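Long-range contacts in factor H binding protein (Treponema denticola, PDB 3R15), which binds the complement regulator factor H and so probably shields the bacterium from complement attack at its surface: residues 29-34 with 82-87; 39-44 with 74-79; 23-28 with 61-66. All coordinates share one frame; numbering follows the deposited sequence.

Contact 1: residues 29-34 with 82-87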
ATOM      1  N   PHE A  29      -3.177   5.440   2.632  1.00 19.52           N
ATOM      2  CA  PHE A  29      -2.375   4.253   2.909  1.00 19.21           C
ATOM      3  C   PHE A  29      -0.899   4.496   2.599  1.00 18.93           C
ATOM      4  O   PHE A  29      -0.026   4.221   3.426  1.00 18.31           O
ATOM      5  CB  PHE A  29      -2.889   3.050   2.111  1.00 16.46           C
ATOM      6  CG  PHE A  29      -1.913   1.915   2.056  1.00 20.59           C
ATOM      7  CD1 PHE A  29      -1.648   1.164   3.191  1.00 24.03           C
ATOM      8  CD2 PHE A  29      -1.240   1.617   0.889  1.00 21.34           C
ATOM      9  CE1 PHE A  29      -0.729   0.125   3.158  1.00 22.45           C
ATOM     10  CE2 PHE A  29      -0.318   0.567   0.853  1.00 22.59           C
ATOM     11  CZ  PHE A  29      -0.072  -0.169   1.996  1.00 20.60           C
ATOM     12  N   ILE A  30      -0.615   5.007   1.402  1.00 15.34           N
ATOM     13  CA  ILE A  30       0.776   5.232   1.000  1.00 17.25           C
ATOM     14  C   ILE A  30       1.479   6.179   1.982  1.00 20.02           C
ATOM     15  O   ILE A  30       2.614   5.933   2.407  1.00 17.76           O
ATOM     16  CB  ILE A  30       0.886   5.773  -0.461  1.00 20.12           C
ATOM     17  CG1 ILE A  30       0.466   4.709  -1.486  1.00 16.91           C
ATOM     18  CG2 ILE A  30       2.316   6.237  -0.771  1.00 21.40           C
ATOM     19  CD1 ILE A  30       1.435   3.513  -1.575  1.00 16.84           C
ATOM     20  N   ASN A  31       0.803   7.260   2.355  1.00 18.97           N
ATOM     21  CA  ASN A  31       1.397   8.217   3.292  1.00 22.60           C
ATOM     22  C   ASN A  31       1.624   7.624   4.683  1.00 19.33           C
ATOM     23  O   ASN A  31       2.647   7.891   5.324  1.00 19.70           O
ATOM     24  CB  ASN A  31       0.551   9.485   3.378  1.00 25.12           C
ATOM     25  CG  ASN A  31       0.547  10.262   2.078  1.00 28.71           C
ATOM     26  OD1 ASN A  31       1.556  10.310   1.365  1.00 33.76           O
ATOM     27  ND2 ASN A  31      -0.585  10.882   1.761  1.00 31.43           N
ATOM     28  N   ALA A  32       0.677   6.814   5.145  1.00 17.11           N
ATOM     29  CA  ALA A  32       0.796   6.176   6.453  1.00 18.10           C
ATOM     30  C   ALA A  32       1.945   5.178   6.431  1.00 17.13           C
ATOM     31  O   ALA A  32       2.746   5.106   7.363  1.00 18.65           O
ATOM     32  CB  ALA A  32      -0.513   5.487   6.845  1.00 20.85           C
ATOM     33  N   LEU A  33       1.998   4.379   5.383  1.00 14.33           N
ATOM     34  CA  LEU A  33       3.099   3.447   5.195  1.00 15.41           C
ATOM     35  C   LEU A  33       4.483   4.156   5.193  1.00 18.98           C
ATOM     36  O   LEU A  33       5.354   3.788   5.944  1.00 17.25           O
ATOM     37  CB  LEU A  33       2.871   2.593   3.949  1.00 15.43           C
ATOM     38  CG  LEU A  33       3.911   1.570   3.587  1.00 15.72           C
ATOM     39  CD1 LEU A  33       4.294   0.715   4.782  1.00 14.56           C
ATOM     40  CD2 LEU A  33       3.405   0.770   2.483  1.00 14.18           C
ATOM     41  N   GLU A  34       4.632   5.195   4.375  1.00 16.07           N
ATOM     42  CA  GLU A  34       5.861   5.995   4.388  1.00 16.90           C
ATOM     43  C   GLU A  34       6.193   6.454   5.808  1.00 18.40           C
ATOM     44  O   GLU A  34       7.347   6.389   6.239  1.00 16.84           O
ATOM     45  CB  GLU A  34       5.724   7.197   3.461  1.00 18.77           C
ATOM     46  CG  GLU A  34       6.949   8.106   3.484  1.00 19.10           C
ATOM     47  CD  GLU A  34       6.737   9.373   2.673  1.00 23.24           C
ATOM     48  OE1 GLU A  34       5.863  10.177   3.046  1.00 26.87           O
ATOM     49  OE2 GLU A  34       7.430   9.555   1.660  1.00 25.88           O
ATOM     50  N   ALA A  82       8.519   5.809  -4.258  1.00 21.26           N
ATOM     51  CA  ALA A  82       8.968   4.434  -4.424  1.00 23.00           C
ATOM     52  C   ALA A  82       7.858   3.446  -4.081  1.00 19.75           C
ATOM     53  O   ALA A  82       7.665   2.460  -4.785  1.00 19.76           O
ATOM     54  CB  ALA A  82      10.199   4.168  -3.575  1.00 24.93           C
ATOM     55  N   LEU A  83       7.145   3.718  -2.990  1.00 18.16           N
ATOM     56  CA  LEU A  83       6.023   2.886  -2.568  1.00 17.39           C
ATOM     57  C   LEU A  83       4.975   2.791  -3.674  1.00 19.62           C
ATOM     58  O   LEU A  83       4.437   1.713  -3.918  1.00 19.68           O
ATOM     59  CB  LEU A  83       5.396   3.419  -1.270  1.00 18.58           C
ATOM     60  CG  LEU A  83       6.302   3.349  -0.030  1.00 17.42           C
ATOM     61  CD1 LEU A  83       5.726   4.136   1.149  1.00 17.94           C
ATOM     62  CD2 LEU A  83       6.533   1.882   0.357  1.00 17.62           C
ATOM     63  N   ARG A  84       4.691   3.909  -4.343  1.00 18.42           N
ATOM     64  CA  ARG A  84       3.662   3.915  -5.398  1.00 20.34           C
ATOM     65  C   ARG A  84       4.005   3.054  -6.609  1.00 23.05           C
ATOM     66  O   ARG A  84       3.111   2.581  -7.320  1.00 25.88           O
ATOM     67  CB  ARG A  84       3.362   5.339  -5.865  1.00 19.07           C
ATOM     68  CG  ARG A  84       2.761   6.205  -4.810  1.00 22.84           C
ATOM     69  CD  ARG A  84       2.210   7.495  -5.400  1.00 28.50           C
ATOM     70  NE  ARG A  84       1.845   8.418  -4.332  1.00 30.60           N
ATOM     71  CZ  ARG A  84       2.663   9.346  -3.840  1.00 34.13           C
ATOM     72  NH1 ARG A  84       3.882   9.494  -4.344  1.00 31.83           N
ATOM     73  NH2 ARG A  84       2.253  10.135  -2.852  1.00 36.48           N
ATOM     74  N   LYS A  85       5.297   2.859  -6.849  1.00 21.10           N
ATOM     75  CA  LYS A  85       5.757   2.023  -7.948  1.00 22.88           C
ATOM     76  C   LYS A  85       5.677   0.545  -7.615  1.00 23.85           C
ATOM     77  O   LYS A  85       5.677  -0.301  -8.513  1.00 23.89           O
ATOM     78  CB  LYS A  85       7.193   2.382  -8.340  1.00 21.11           C
ATOM     79  CG  LYS A  85       7.318   3.718  -9.065  1.00 29.98           C
ATOM     80  N   ARG A  86       5.616   0.235  -6.323  1.00 18.91           N
ATOM     81  CA  ARG A  86       5.537  -1.157  -5.883  1.00 17.86           C
ATOM     82  C   ARG A  86       4.118  -1.589  -5.542  1.00 17.09           C
ATOM     83  O   ARG A  86       3.705  -2.704  -5.859  1.00 16.91           O
ATOM     84  CB  ARG A  86       6.449  -1.405  -4.674  1.00 17.42           C
ATOM     85  CG  ARG A  86       6.252  -2.786  -4.065  1.00 15.52           C
ATOM     86  CD  ARG A  86       7.230  -3.095  -2.927  1.00 20.30           C
ATOM     87  NE  ARG A  86       6.822  -4.321  -2.249  1.00 17.04           N
ATOM     88  CZ  ARG A  86       7.446  -4.846  -1.204  1.00 18.73           C
ATOM     89  NH1 ARG A  86       8.531  -4.255  -0.707  1.00 18.32           N
ATOM     90  NH2 ARG A  86       6.972  -5.954  -0.658  1.00 18.24           N
ATOM     91  N   PHE A  87       3.374  -0.703  -4.894  1.00 15.88           N
ATOM     92  CA  PHE A  87       2.029  -1.048  -4.446  1.00 16.68           C
ATOM     93  C   PHE A  87       1.029  -0.325  -5.327  1.00 16.58           C
ATOM     94  O   PHE A  87       0.738   0.858  -5.123  1.00 20.35           O
ATOM     95  CB  PHE A  87       1.854  -0.695  -2.972  1.00 18.24           C
ATOM     96  CG  PHE A  87       2.773  -1.462  -2.059  1.00 18.35           C
ATOM     97  CD1 PHE A  87       2.501  -2.785  -1.740  1.00 17.53           C
ATOM     98  CD2 PHE A  87       3.918  -0.869  -1.539  1.00 17.13           C
ATOM     99  CE1 PHE A  87       3.339  -3.509  -0.906  1.00 17.79           C
ATOM    100  CE2 PHE A  87       4.770  -1.575  -0.705  1.00 18.28           C
ATOM    101  CZ  PHE A  87       4.476  -2.904  -0.376  1.00 17.80           C
TER

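Contact 2: residues 39-44 with 74-79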
ATOM      1  N   THR A  39      10.940   5.009  10.743  1.00 20.00           N
ATOM      2  CA  THR A  39      11.612   4.560  11.958  1.00 19.09           C
ATOM      3  C   THR A  39      11.878   3.058  12.024  1.00 19.34           C
ATOM      4  O   THR A  39      12.498   2.574  12.974  1.00 19.60           O
ATOM      5  CB  THR A  39      10.809   4.963  13.205  1.00 22.61           C
ATOM      6  OG1 THR A  39       9.472   4.442  13.124  1.00 20.40           O
ATOM      7  CG2 THR A  39      10.755   6.480  13.320  1.00 25.75           C
ATOM      8  N   ARG A  40      11.393   2.310  11.041  1.00 18.13           N
ATOM      9  CA  ARG A  40      11.635   0.863  11.064  1.00 16.54           C
ATOM     10  C   ARG A  40      11.604   0.215   9.682  1.00 14.60           C
ATOM     11  O   ARG A  40      11.083   0.781   8.719  1.00 16.89           O
ATOM     12  CB  ARG A  40      10.604   0.165  11.954  1.00 17.69           C
ATOM     13  CG  ARG A  40       9.200   0.270  11.409  1.00 17.10           C
ATOM     14  CD  ARG A  40       8.206  -0.480  12.260  1.00 19.09           C
ATOM     15  NE  ARG A  40       6.836  -0.100  11.941  1.00 18.22           N
ATOM     16  CZ  ARG A  40       5.884  -0.962  11.592  1.00 20.19           C
ATOM     17  NH1 ARG A  40       6.156  -2.257  11.511  1.00 17.79           N
ATOM     18  NH2 ARG A  40       4.654  -0.532  11.338  1.00 20.75           N
ATOM     19  N   HIS A  41      12.174  -0.986   9.617  1.00 17.48           N
ATOM     20  CA  HIS A  41      11.998  -1.894   8.494  1.00 16.74           C
ATOM     21  C   HIS A  41      10.751  -2.723   8.753  1.00 16.91           C
ATOM     22  O   HIS A  41      10.407  -2.999   9.897  1.00 18.67           O
ATOM     23  CB  HIS A  41      13.212  -2.820   8.373  1.00 16.36           C
ATOM     24  CG  HIS A  41      14.490  -2.094   8.106  1.00 21.16           C
ATOM     25  ND1 HIS A  41      15.056  -2.022   6.851  1.00 22.17           N
ATOM     26  CD2 HIS A  41      15.312  -1.402   8.930  1.00 20.19           C
ATOM     27  CE1 HIS A  41      16.168  -1.311   6.913  1.00 18.26           C
ATOM     28  NE2 HIS A  41      16.353  -0.936   8.165  1.00 22.07           N
ATOM     29  N   ILE A  42      10.066  -3.113   7.689  1.00 16.26           N
ATOM     30  CA  ILE A  42       8.863  -3.932   7.829  1.00 17.22           C
ATOM     31  C   ILE A  42       9.109  -5.262   7.131  1.00 15.26           C
ATOM     32  O   ILE A  42       9.311  -5.305   5.910  1.00 15.42           O
ATOM     33  CB  ILE A  42       7.631  -3.211   7.245  1.00 15.35           C
ATOM     34  CG1 ILE A  42       7.377  -1.906   8.011  1.00 18.64           C
ATOM     35  CG2 ILE A  42       6.406  -4.122   7.283  1.00 17.57           C
ATOM     36  CD1 ILE A  42       6.187  -1.096   7.489  1.00 19.58           C
ATOM     37  N   PRO A  43       9.140  -6.353   7.905  1.00 16.67           N
ATOM     38  CA  PRO A  43       9.496  -7.670   7.353  1.00 14.80           C
ATOM     39  C   PRO A  43       8.428  -8.236   6.419  1.00 16.95           C
ATOM     40  O   PRO A  43       7.275  -7.804   6.459  1.00 16.48           O
ATOM     41  CB  PRO A  43       9.674  -8.550   8.597  1.00 18.76           C
ATOM     42  CG  PRO A  43       8.852  -7.875   9.668  1.00 20.11           C
ATOM     43  CD  PRO A  43       8.894  -6.398   9.357  1.00 17.32           C
ATOM     44  N   ALA A  44       8.835  -9.183   5.579  1.00 14.43           N
ATOM     45  CA  ALA A  44       7.944  -9.759   4.553  1.00 16.33           C
ATOM     46  C   ALA A  44       6.587 -10.265   5.068  1.00 16.00           C
ATOM     47  O   ALA A  44       5.540 -10.018   4.451  1.00 15.58           O
ATOM     48  CB  ALA A  44       8.681 -10.858   3.777  1.00 15.91           C
ATOM     49  N   ILE A  74      10.059  -4.334   3.350  1.00 16.01           N
ATOM     50  CA  ILE A  74      10.210  -2.937   2.940  1.00 17.11           C
ATOM     51  C   ILE A  74      11.259  -2.249   3.822  1.00 17.12           C
ATOM     52  O   ILE A  74      11.228  -2.356   5.054  1.00 16.35           O
ATOM     53  CB  ILE A  74       8.903  -2.135   3.041  1.00 17.75           C
ATOM     54  CG1 ILE A  74       7.697  -2.951   2.570  1.00 17.55           C
ATOM     55  CG2 ILE A  74       9.035  -0.837   2.254  1.00 18.12           C
ATOM     56  CD1 ILE A  74       6.371  -2.249   2.832  1.00 17.75           C
ATOM     57  N   ALA A  75      12.186  -1.526   3.196  1.00 18.81           N
ATOM     58  CA  ALA A  75      13.291  -0.946   3.946  1.00 17.91           C
ATOM     59  C   ALA A  75      12.917   0.359   4.641  1.00 18.78           C
ATOM     60  O   ALA A  75      12.109   1.132   4.135  1.00 17.98           O
ATOM     61  CB  ALA A  75      14.482  -0.725   3.027  1.00 19.71           C
ATOM     62  N   GLN A  76      13.519   0.598   5.800  1.00 19.32           N
ATOM     63  CA  GLN A  76      13.379   1.878   6.475  1.00 19.93           C
ATOM     64  C   GLN A  76      13.726   3.019   5.518  1.00 18.57           C
ATOM     65  O   GLN A  76      14.660   2.915   4.710  1.00 21.10           O
ATOM     66  CB  GLN A  76      14.280   1.956   7.713  1.00 22.43           C
ATOM     67  CG  GLN A  76      14.050   3.224   8.520  1.00 19.59           C
ATOM     68  CD  GLN A  76      15.103   3.469   9.579  1.00 30.20           C
ATOM     69  OE1 GLN A  76      16.026   2.672   9.753  1.00 29.28           O
ATOM     70  NE2 GLN A  76      14.966   4.580  10.301  1.00 27.95           N
ATOM     71  N   GLY A  77      12.969   4.103   5.606  1.00 20.02           N
ATOM     72  CA  GLY A  77      13.270   5.300   4.833  1.00 21.87           C
ATOM     73  C   GLY A  77      12.728   5.321   3.415  1.00 23.55           C
ATOM     74  O   GLY A  77      12.918   6.297   2.690  1.00 25.05           O
ATOM     75  N   THR A  78      12.050   4.250   3.014  1.00 18.91           N
ATOM     76  CA  THR A  78      11.456   4.196   1.683  1.00 20.32           C
ATOM     77  C   THR A  78      10.374   5.270   1.567  1.00 19.27           C
ATOM     78  O   THR A  78       9.530   5.417   2.458  1.00 20.84           O
ATOM     79  CB  THR A  78      10.877   2.795   1.377  1.00 17.79           C
ATOM     80  OG1 THR A  78      11.910   1.810   1.514  1.00 18.02           O
ATOM     81  CG2 THR A  78      10.340   2.734  -0.039  1.00 18.41           C
ATOM     82  N   LYS A  79      10.409   6.024   0.470  1.00 23.67           N
ATOM     83  CA  LYS A  79       9.533   7.175   0.322  1.00 21.97           C
ATOM     84  C   LYS A  79       8.318   6.856  -0.539  1.00 20.79           C
ATOM     85  O   LYS A  79       8.294   5.846  -1.252  1.00 21.71           O
ATOM     86  CB  LYS A  79      10.307   8.355  -0.272  1.00 25.44           C
ATOM     87  CG  LYS A  79      11.530   8.764   0.547  1.00 28.63           C
TER

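Contact 3: residues 23-28 with 61-66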
ATOM      1  N   LYS A  23      -8.908   6.952  -4.568  1.00 17.43           N
ATOM      2  CA  LYS A  23      -7.618   7.641  -4.528  1.00 21.04           C
ATOM      3  C   LYS A  23      -7.286   8.179  -3.145  1.00 20.30           C
ATOM      4  O   LYS A  23      -6.121   8.175  -2.734  1.00 18.30           O
ATOM      5  CB  LYS A  23      -7.590   8.768  -5.571  1.00 20.07           C
ATOM      6  CG  LYS A  23      -6.225   9.439  -5.727  1.00 26.98           C
ATOM      7  N   ALA A  24      -8.298   8.653  -2.427  1.00 18.37           N
ATOM      8  CA  ALA A  24      -8.091   9.191  -1.087  1.00 17.80           C
ATOM      9  C   ALA A  24      -7.657   8.085  -0.139  1.00 17.59           C
ATOM     10  O   ALA A  24      -6.755   8.266   0.684  1.00 19.17           O
ATOM     11  CB  ALA A  24      -9.361   9.870  -0.577  1.00 20.18           C
ATOM     12  N   HIS A  25      -8.308   6.937  -0.261  1.00 18.27           N
ATOM     13  CA  HIS A  25      -7.987   5.794   0.582  1.00 17.31           C
ATOM     14  C   HIS A  25      -6.582   5.293   0.289  1.00 17.51           C
ATOM     15  O   HIS A  25      -5.819   5.012   1.213  1.00 16.16           O
ATOM     16  CB  HIS A  25      -9.001   4.676   0.376  1.00 17.88           C
ATOM     17  CG  HIS A  25      -8.791   3.497   1.274  1.00 18.58           C
ATOM     18  ND1 HIS A  25      -8.160   2.347   0.855  1.00 20.34           N
ATOM     19  CD2 HIS A  25      -9.147   3.283   2.562  1.00 17.60           C
ATOM     20  CE1 HIS A  25      -8.126   1.477   1.851  1.00 19.01           C
ATOM     21  NE2 HIS A  25      -8.725   2.018   2.895  1.00 20.12           N
ATOM     22  N   TYR A  26      -6.249   5.210  -0.997  1.00 17.48           N
ATOM     23  CA  TYR A  26      -4.952   4.722  -1.440  1.00 18.01           C
ATOM     24  C   TYR A  26      -3.841   5.663  -0.994  1.00 18.06           C
ATOM     25  O   TYR A  26      -2.822   5.229  -0.459  1.00 16.21           O
ATOM     26  CB  TYR A  26      -4.935   4.543  -2.957  1.00 16.99           C
ATOM     27  CG  TYR A  26      -3.571   4.231  -3.518  1.00 18.48           C
ATOM     28  CD1 TYR A  26      -3.007   2.973  -3.358  1.00 17.22           C
ATOM     29  CD2 TYR A  26      -2.840   5.198  -4.199  1.00 18.72           C
ATOM     30  CE1 TYR A  26      -1.749   2.687  -3.864  1.00 17.95           C
ATOM     31  CE2 TYR A  26      -1.590   4.925  -4.715  1.00 20.10           C
ATOM     32  CZ  TYR A  26      -1.045   3.670  -4.544  1.00 19.28           C
ATOM     33  OH  TYR A  26       0.198   3.400  -5.051  1.00 18.93           O
ATOM     34  N   GLU A  27      -4.046   6.962  -1.186  1.00 18.16           N
ATOM     35  CA  GLU A  27      -3.027   7.920  -0.764  1.00 19.95           C
ATOM     36  C   GLU A  27      -2.856   7.973   0.755  1.00 18.80           C
ATOM     37  O   GLU A  27      -1.740   8.141   1.255  1.00 21.47           O
ATOM     38  CB  GLU A  27      -3.335   9.296  -1.344  1.00 20.17           C
ATOM     39  CG  GLU A  27      -2.901   9.401  -2.767  1.00 24.42           C
ATOM     40  CD  GLU A  27      -1.394   9.188  -2.901  1.00 33.29           C
ATOM     41  OE1 GLU A  27      -0.634   9.755  -2.076  1.00 35.98           O
ATOM     42  OE2 GLU A  27      -0.967   8.448  -3.812  1.00 31.96           O
ATOM     43  N   LYS A  28      -3.954   7.813   1.489  1.00 20.33           N
ATOM     44  CA  LYS A  28      -3.890   7.744   2.943  1.00 22.54           C
ATOM     45  C   LYS A  28      -3.027   6.548   3.352  1.00 20.13           C
ATOM     46  O   LYS A  28      -2.229   6.634   4.282  1.00 20.57           O
ATOM     47  CB  LYS A  28      -5.291   7.632   3.537  1.00 21.74           C
ATOM     48  CG  LYS A  28      -5.330   7.398   5.036  1.00 26.06           C
ATOM     49  N   LEU A  61     -14.446  -0.216  -1.167  1.00 18.53           N
ATOM     50  CA  LEU A  61     -14.381   0.879  -2.130  1.00 19.03           C
ATOM     51  C   LEU A  61     -14.155   0.383  -3.560  1.00 20.37           C
ATOM     52  O   LEU A  61     -13.858   1.172  -4.452  1.00 20.79           O
ATOM     53  CB  LEU A  61     -13.282   1.886  -1.740  1.00 16.69           C
ATOM     54  CG  LEU A  61     -13.419   2.460  -0.327  1.00 21.47           C
ATOM     55  CD1 LEU A  61     -12.152   3.185   0.072  1.00 22.44           C
ATOM     56  CD2 LEU A  61     -14.630   3.389  -0.229  1.00 25.59           C
ATOM     57  N   ASP A  62     -14.286  -0.930  -3.770  1.00 20.20           N
ATOM     58  CA  ASP A  62     -14.213  -1.524  -5.106  1.00 17.95           C
ATOM     59  C   ASP A  62     -12.848  -1.410  -5.806  1.00 20.83           C
ATOM     60  O   ASP A  62     -12.777  -1.352  -7.031  1.00 22.24           O
ATOM     61  CB  ASP A  62     -15.302  -0.944  -6.032  1.00 19.99           C
ATOM     62  CG  ASP A  62     -16.707  -1.282  -5.576  1.00 31.39           C
ATOM     63  OD1 ASP A  62     -16.887  -2.341  -4.941  1.00 34.78           O
ATOM     64  OD2 ASP A  62     -17.636  -0.486  -5.862  1.00 35.15           O
ATOM     65  N   TYR A  63     -11.763  -1.378  -5.039  1.00 16.74           N
ATOM     66  CA  TYR A  63     -10.435  -1.469  -5.643  1.00 18.04           C
ATOM     67  C   TYR A  63      -9.544  -2.334  -4.764  1.00 15.42           C
ATOM     68  O   TYR A  63      -9.933  -2.690  -3.659  1.00 15.68           O
ATOM     69  CB  TYR A  63      -9.822  -0.071  -5.892  1.00 19.55           C
ATOM     70  CG  TYR A  63      -9.050   0.514  -4.726  1.00 17.10           C
ATOM     71  CD1 TYR A  63      -9.705   1.016  -3.598  1.00 16.28           C
ATOM     72  CD2 TYR A  63      -7.659   0.578  -4.764  1.00 17.53           C
ATOM     73  CE1 TYR A  63      -8.983   1.549  -2.530  1.00 18.95           C
ATOM     74  CE2 TYR A  63      -6.937   1.115  -3.715  1.00 17.41           C
ATOM     75  CZ  TYR A  63      -7.594   1.592  -2.602  1.00 17.60           C
ATOM     76  OH  TYR A  63      -6.852   2.111  -1.560  1.00 18.54           O
ATOM     77  N   GLN A  64      -8.362  -2.679  -5.271  1.00 16.57           N
ATOM     78  CA  GLN A  64      -7.374  -3.459  -4.524  1.00 16.27           C
ATOM     79  C   GLN A  64      -5.991  -2.873  -4.748  1.00 15.22           C
ATOM     80  O   GLN A  64      -5.759  -2.184  -5.733  1.00 16.98           O
ATOM     81  CB  GLN A  64      -7.371  -4.912  -5.004  1.00 17.20           C
ATOM     82  CG  GLN A  64      -8.620  -5.691  -4.637  1.00 14.59           C
ATOM     83  CD  GLN A  64      -8.703  -5.998  -3.154  1.00 14.87           C
ATOM     84  OE1 GLN A  64      -8.216  -7.028  -2.693  1.00 15.12           O
ATOM     85  NE2 GLN A  64      -9.332  -5.104  -2.399  1.00 16.06           N
ATOM     86  N   ILE A  65      -5.075  -3.156  -3.827  1.00 14.72           N
ATOM     87  CA  ILE A  65      -3.676  -2.771  -3.981  1.00 15.34           C
ATOM     88  C   ILE A  65      -2.889  -4.045  -4.239  1.00 18.20           C
ATOM     89  O   ILE A  65      -3.076  -5.053  -3.545  1.00 18.22           O
ATOM     90  CB  ILE A  65      -3.169  -2.077  -2.712  1.00 17.24           C
ATOM     91  CG1 ILE A  65      -3.900  -0.739  -2.534  1.00 20.39           C
ATOM     92  CG2 ILE A  65      -1.645  -1.877  -2.754  1.00 18.20           C
ATOM     93  CD1 ILE A  65      -3.785  -0.140  -1.147  1.00 23.31           C
ATOM     94  N   VAL A  66      -2.041  -4.012  -5.263  1.00 17.71           N
ATOM     95  CA  VAL A  66      -1.302  -5.192  -5.677  1.00 18.36           C
ATOM     96  C   VAL A  66       0.181  -4.972  -5.436  1.00 16.65           C
ATOM     97  O   VAL A  66       0.733  -3.955  -5.848  1.00 18.99           O
ATOM     98  CB  VAL A  66      -1.552  -5.512  -7.167  1.00 21.41           C
ATOM     99  CG1 VAL A  66      -0.745  -6.727  -7.592  1.00 23.03           C
ATOM    100  CG2 VAL A  66      -3.042  -5.760  -7.412  1.00 21.45           C
TER

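Contact 1: residues 29-34 with 82-87
This is an apolar helix-to-helix packing contact, partly buried, near the centre of a small alpha-beta protein, where helix 20-36 crosses the short helix 80-86 just before the latter runs into strand 87-91. The two short axes come within 10.3 Å and make an angle of 123° between their N-to-C directions, so the helices run obliquely rather than strictly antiparallel. Three of the 29-34 side chains and three of the 82-87 side chains supply most of the interface, with I30 and L83 at its centre. These two slide past each other in opposite directions, I30 CD1 lying 4.0 Å from L83 CB. The forked end of L83 then divides its contacts. CD2 meets L33 CD2 at 3.9 Å, whereas CD1 reaches the backbone of the next turn, 3.6 Å from E34 N. That amide is already bonded to I30 O within its helix, and the methyl therefore packs on a satisfied polar group.

F87, the first residue of strand 87-91, lies at about a right angle to L33, and L33 CD2 approaches its ring atom CE2 at 4.2 Å. The CB bond of F87 points toward helix 20-36, and CG beside the backbone N (chi1 -63°) brings the ring to L33, with R86 CG over the centre of one face. M50 touches both F29 and L33, and I54 touches F29, joining this interface to helix 44-59.

At the margin the character changes. R84, extended from CG to NE, crosses I30 obliquely, its NE forming a salt bridge with E27, and I30 CG2 lies over one face of the guanidinium. The same I30 methyl also touches the aliphatic part of the chain, with R84 CG 4.1 Å from I30 CG2.

Contact 2: residues 39-44 with 74-79
The shortest hydrogen bond between 39-44 and 74-79 runs from I74 N to I42 O, at 2.8 Å with an N-H...O angle of 168°. Its partner, I42 N to I74 O, is 3.0 Å long and slightly straighter, and in both the donor lies in the carbonyl plane. This pair of reciprocal bonds defines a single antiparallel bridge of the hydrogen-bonded type, although neither segment is otherwise a regular strand. H41 CA adds a weaker CA-H...O approach to I74 O, at 3.6 Å.

Beyond the bridge the segments stay together through side chains. The imidazole of H41 lies across the start of the 75-78 turn, and Q76 comes over one of its faces. Q76 CB stands 3.7 Å from the ring centroid and 16° off the normal, a CH-pi contact. The planes of the glutamine amide and the imidazole are steeply inclined to each other, so the two are not stacked. Instead the extended Q76 chain carries its amide along the 39-40 backbone, with NE2 3.7 Å from T39 CA and hydrogen-bonded to K38 O. Q76 CA also faces R40 O in a CA-H...O contact at 3.4 Å.

A type II turn from A75 to T78 turns 74-79 away from 39-44; G77 takes the positive phi (85°) that this turn needs in its third position. The closing backbone bond, T78 N to A75 O, is weak at 3.3 Å, and T78 OG1 adds a 2.7 Å bond to the same A75 O.

The bridge thus joins the loop between helices 20-36 and 44-59 to the loop leading into helix 80-86. On its inner side I42 and I74 both pack against L33 of helix 20-36 and V47 of helix 44-59, whereas H41 and Q76 lie at the surface.

Contact 3: residues 23-28 with 61-66
The hydroxyl of Y63, on the strand, is set right against the backbone of helix 20-36 and bonds the side chain of H25 there. H25 ND1 and Y63 OH are 2.8 Å apart and nearly in line (169°), with the hydroxyl at the edge of the imidazole and in its plane; either atom could be the donor. The two rings meet rim to rim, their planes nearly perpendicular, and do not stack. The other ring nitrogen, H25 NE2, bonds to E57 of helix 44-59, so the imidazole is held at two points and its rotation is fixed.

The CB bond of Y63 points toward the helix, and with CG between the backbone N and the carbonyl carbon (chi1 87°) the phenol reaches H25. Its OH then lies beside Y26 CB at 3.4 Å. The same oxygen is close to Y26 N, but the angle is too poor for a bond, and H25 is its partner within this contact.

Apolar contacts border this bond. L61 CD1 presses on H25 CB at 3.5 Å and also touches the adjoining ring carbon. Farther along, I65 CD1 meets the edge of the Y26 ring in its plane, 3.9 Å from Y26 CD1. The phenol of Y26 extends past I65, and its OH bonds to F87 O.

Axes of the short segments lie 10.2 Å apart and only 29° from parallel, so helix 20-36 runs along strand 63-67. D62, the positive-phi residue of a Schellman motif, ends helix 44-59 and turns the chain into this strand, which pairs antiparallel with 87-91; P89 of that strand touches both Y26 and Y63.

In the fold
Contacts 1 and 3 both use helix 20-36 and occupy successive lengths of it. Contact 3 packs it on strand 63-67 and is largely buried; contact 1 packs it on helix 80-86 and is partly buried. They meet where Y26 and E27 of the one reach F87 and R84 of the other. Contact 2 lies farther out, its centre about 13 Å from the chain centre, and links two loops. Chemistry follows place: contact 1 relies on apolar packing, contact 3 adds a histidine-tyrosine bond, and contact 2 depends on paired backbone amides. Contact 2 adjoins contact 1 through I42 and I74, but contact 3 is on the opposite side of the centre.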